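Side-chain contact in protein interacting with HSP90 1 (Saccharomyces cerevisiae, PDB 4CGU), which takes part in pre-rRNA processing and is required for the interaction of NOP58 with snoRNA: residues B[114-117]-B[118-121]. Numbering follows the deposited sequence.
Sequences SYNF and AENI
Tyr115 and Asn120 meet across a tight turn between strands 114-116 and 121-123 of the CS domain. The bond to CB of Tyr115 does not aim at residues 118-121, but CG lies anti to the backbone N (chi1 175°), which brings the phenol end to Asn120. Tyr115 CD1 passes 3.6 Å from Ile121 O, Tyr115 CE1 and CZ each come 3.4 Å from Asn120 OD1, and Tyr115 OH donates a 2.5 Å hydrogen bond to Asn120 OD1. That oxygen sits at the ring edge, the amide plane nearly perpendicular (87°) to the ring. On the backbone, Asn116 N bonds almost straight to Ile121 O (3.0 Å), while Asn116 O receives weak bonds from both Asn120 N and Ile121 N, a G1 beta bulge. Asn116 OD1 accepts a hydrogen bond from Glu119 N (3.0 Å), and the Asn116 amide stacks on the Glu119 carboxylate, 11° from parallel; Glu119 OE1 is hydrogen-bonded to Tyr123 OH. A phenylalanine in place of Tyr115 would probably leave Asn120 OD1 without its hydroxyl donor and the amide freer to turn. Strand 114-116 continues its sheet into a partner protein's strand by an antiparallel ladder. Both side-chain amides, Asn116 and Asn120, link the turn to strand 114-116 through their oxygens.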
ATOM      1  N   SER B 114       1.913  11.687  -1.545  1.00 17.81           N
ATOM      2  CA  SER B 114       0.744  10.869  -1.817  1.00 22.31           C
ATOM      3  C   SER B 114       0.874  10.246  -3.201  1.00 22.17           C
ATOM      4  O   SER B 114       1.484  10.822  -4.085  1.00 19.50           O
ATOM      5  CB  SER B 114      -0.530  11.714  -1.737  1.00 16.38           C
ATOM      6  OG  SER B 114      -0.501  12.744  -2.706  1.00 29.35           O
ATOM      7  N   TYR B 115       0.308   9.062  -3.388  1.00 23.32           N
ATOM      8  CA  TYR B 115       0.369   8.402  -4.678  1.00 19.03           C
ATOM      9  C   TYR B 115      -1.021   8.282  -5.273  1.00 23.84           C
ATOM     10  O   TYR B 115      -1.914   7.696  -4.664  1.00 19.86           O
ATOM     11  CB  TYR B 115       0.995   7.011  -4.550  1.00 14.51           C
ATOM     12  CG  TYR B 115       0.987   6.228  -5.841  1.00 13.05           C
ATOM     13  CD1 TYR B 115       1.769   6.620  -6.919  1.00 16.78           C
ATOM     14  CD2 TYR B 115       0.198   5.092  -5.982  1.00 19.62           C
ATOM     15  CE1 TYR B 115       1.766   5.902  -8.101  1.00 22.12           C
ATOM     16  CE2 TYR B 115       0.187   4.369  -7.162  1.00 23.11           C
ATOM     17  CZ  TYR B 115       0.973   4.779  -8.217  1.00 25.35           C
ATOM     18  OH  TYR B 115       0.966   4.059  -9.388  1.00 20.59           O
ATOM     19  N   ASN B 116      -1.188   8.838  -6.467  1.00 22.04           N
ATOM     20  CA  ASN B 116      -2.440   8.762  -7.206  1.00 21.70           C
ATOM     21  C   ASN B 116      -2.427   7.565  -8.163  1.00 22.71           C
ATOM     22  O   ASN B 116      -1.647   7.532  -9.110  1.00 21.25           O
ATOM     23  CB  ASN B 116      -2.667  10.067  -7.976  1.00 23.79           C
ATOM     24  CG  ASN B 116      -4.056  10.156  -8.577  1.00 28.67           C
ATOM     25  OD1 ASN B 116      -4.406   9.390  -9.477  1.00 23.72           O
ATOM     26  ND2 ASN B 116      -4.858  11.088  -8.077  1.00 17.98           N
ATOM     27  N   PHE B 117      -3.293   6.587  -7.913  1.00 20.63           N
ATOM     28  CA  PHE B 117      -3.250   5.316  -8.636  1.00 23.90           C
ATOM     29  C   PHE B 117      -3.522   5.445 -10.137  1.00 23.66           C
ATOM     30  O   PHE B 117      -2.797   4.880 -10.954  1.00 24.70           O
ATOM     31  CB  PHE B 117      -4.230   4.307  -8.021  1.00 18.31           C
ATOM     32  CG  PHE B 117      -4.015   4.058  -6.547  1.00 18.87           C
ATOM     33  CD1 PHE B 117      -3.028   3.189  -6.113  1.00 16.58           C
ATOM     34  CD2 PHE B 117      -4.817   4.679  -5.603  1.00 19.16           C
ATOM     35  CE1 PHE B 117      -2.833   2.958  -4.764  1.00 18.24           C
ATOM     36  CE2 PHE B 117      -4.634   4.445  -4.256  1.00 17.20           C
ATOM     37  CZ  PHE B 117      -3.629   3.586  -3.837  1.00 14.63           C
ATOM     38  N   ALA B 118      -4.571   6.177 -10.493  1.00 21.07           N
ATOM     39  CA  ALA B 118      -4.979   6.312 -11.891  1.00 27.86           C
ATOM     40  C   ALA B 118      -4.002   7.155 -12.700  1.00 27.04           C
ATOM     41  O   ALA B 118      -3.756   6.877 -13.868  1.00 27.30           O
ATOM     42  CB  ALA B 118      -6.392   6.895 -11.986  1.00 18.95           C
ATOM     43  N   GLU B 119      -3.441   8.183 -12.072  1.00 22.19           N
ATOM     44  CA  GLU B 119      -2.487   9.051 -12.746  1.00 25.63           C
ATOM     45  C   GLU B 119      -1.104   8.423 -12.773  1.00 28.83           C
ATOM     46  O   GLU B 119      -0.290   8.742 -13.641  1.00 29.17           O
ATOM     47  CB  GLU B 119      -2.402  10.398 -12.038  1.00 26.52           C
ATOM     48  CG  GLU B 119      -3.656  11.245 -12.112  1.00 24.97           C
ATOM     49  CD  GLU B 119      -3.558  12.454 -11.211  1.00 25.41           C
ATOM     50  OE1 GLU B 119      -2.540  12.569 -10.496  1.00 26.68           O
ATOM     51  OE2 GLU B 119      -4.487  13.287 -11.207  1.00 36.24           O
ATOM     52  N   ASN B 120      -0.851   7.524 -11.826  1.00 25.45           N
ATOM     53  CA  ASN B 120       0.489   6.998 -11.595  1.00 22.70           C
ATOM     54  C   ASN B 120       1.473   8.148 -11.337  1.00 23.49           C
ATOM     55  O   ASN B 120       2.568   8.198 -11.900  1.00 27.64           O
ATOM     56  CB  ASN B 120       0.941   6.101 -12.754  1.00 22.90           C
ATOM     57  CG  ASN B 120       2.200   5.314 -12.429  1.00 30.26           C
ATOM     58  OD1 ASN B 120       2.408   4.889 -11.293  1.00 34.75           O
ATOM     59  ND2 ASN B 120       3.050   5.125 -13.426  1.00 26.54           N
ATOM     60  N   ILE B 121       1.058   9.075 -10.481  1.00 19.26           N
ATOM     61  CA  ILE B 121       1.887  10.213 -10.104  1.00 24.92           C
ATOM     62  C   ILE B 121       2.127  10.225  -8.602  1.00 24.05           C
ATOM     63  O   ILE B 121       1.191  10.094  -7.811  1.00 20.46           O
ATOM     64  CB  ILE B 121       1.216  11.557 -10.474  1.00 22.51           C
ATOM     65  CG1 ILE B 121       1.119  11.732 -11.989  1.00 26.88           C
ATOM     66  CG2 ILE B 121       1.976  12.726  -9.857  1.00 24.51           C
ATOM     67  CD1 ILE B 121       0.455  13.040 -12.394  1.00 25.37           C
TER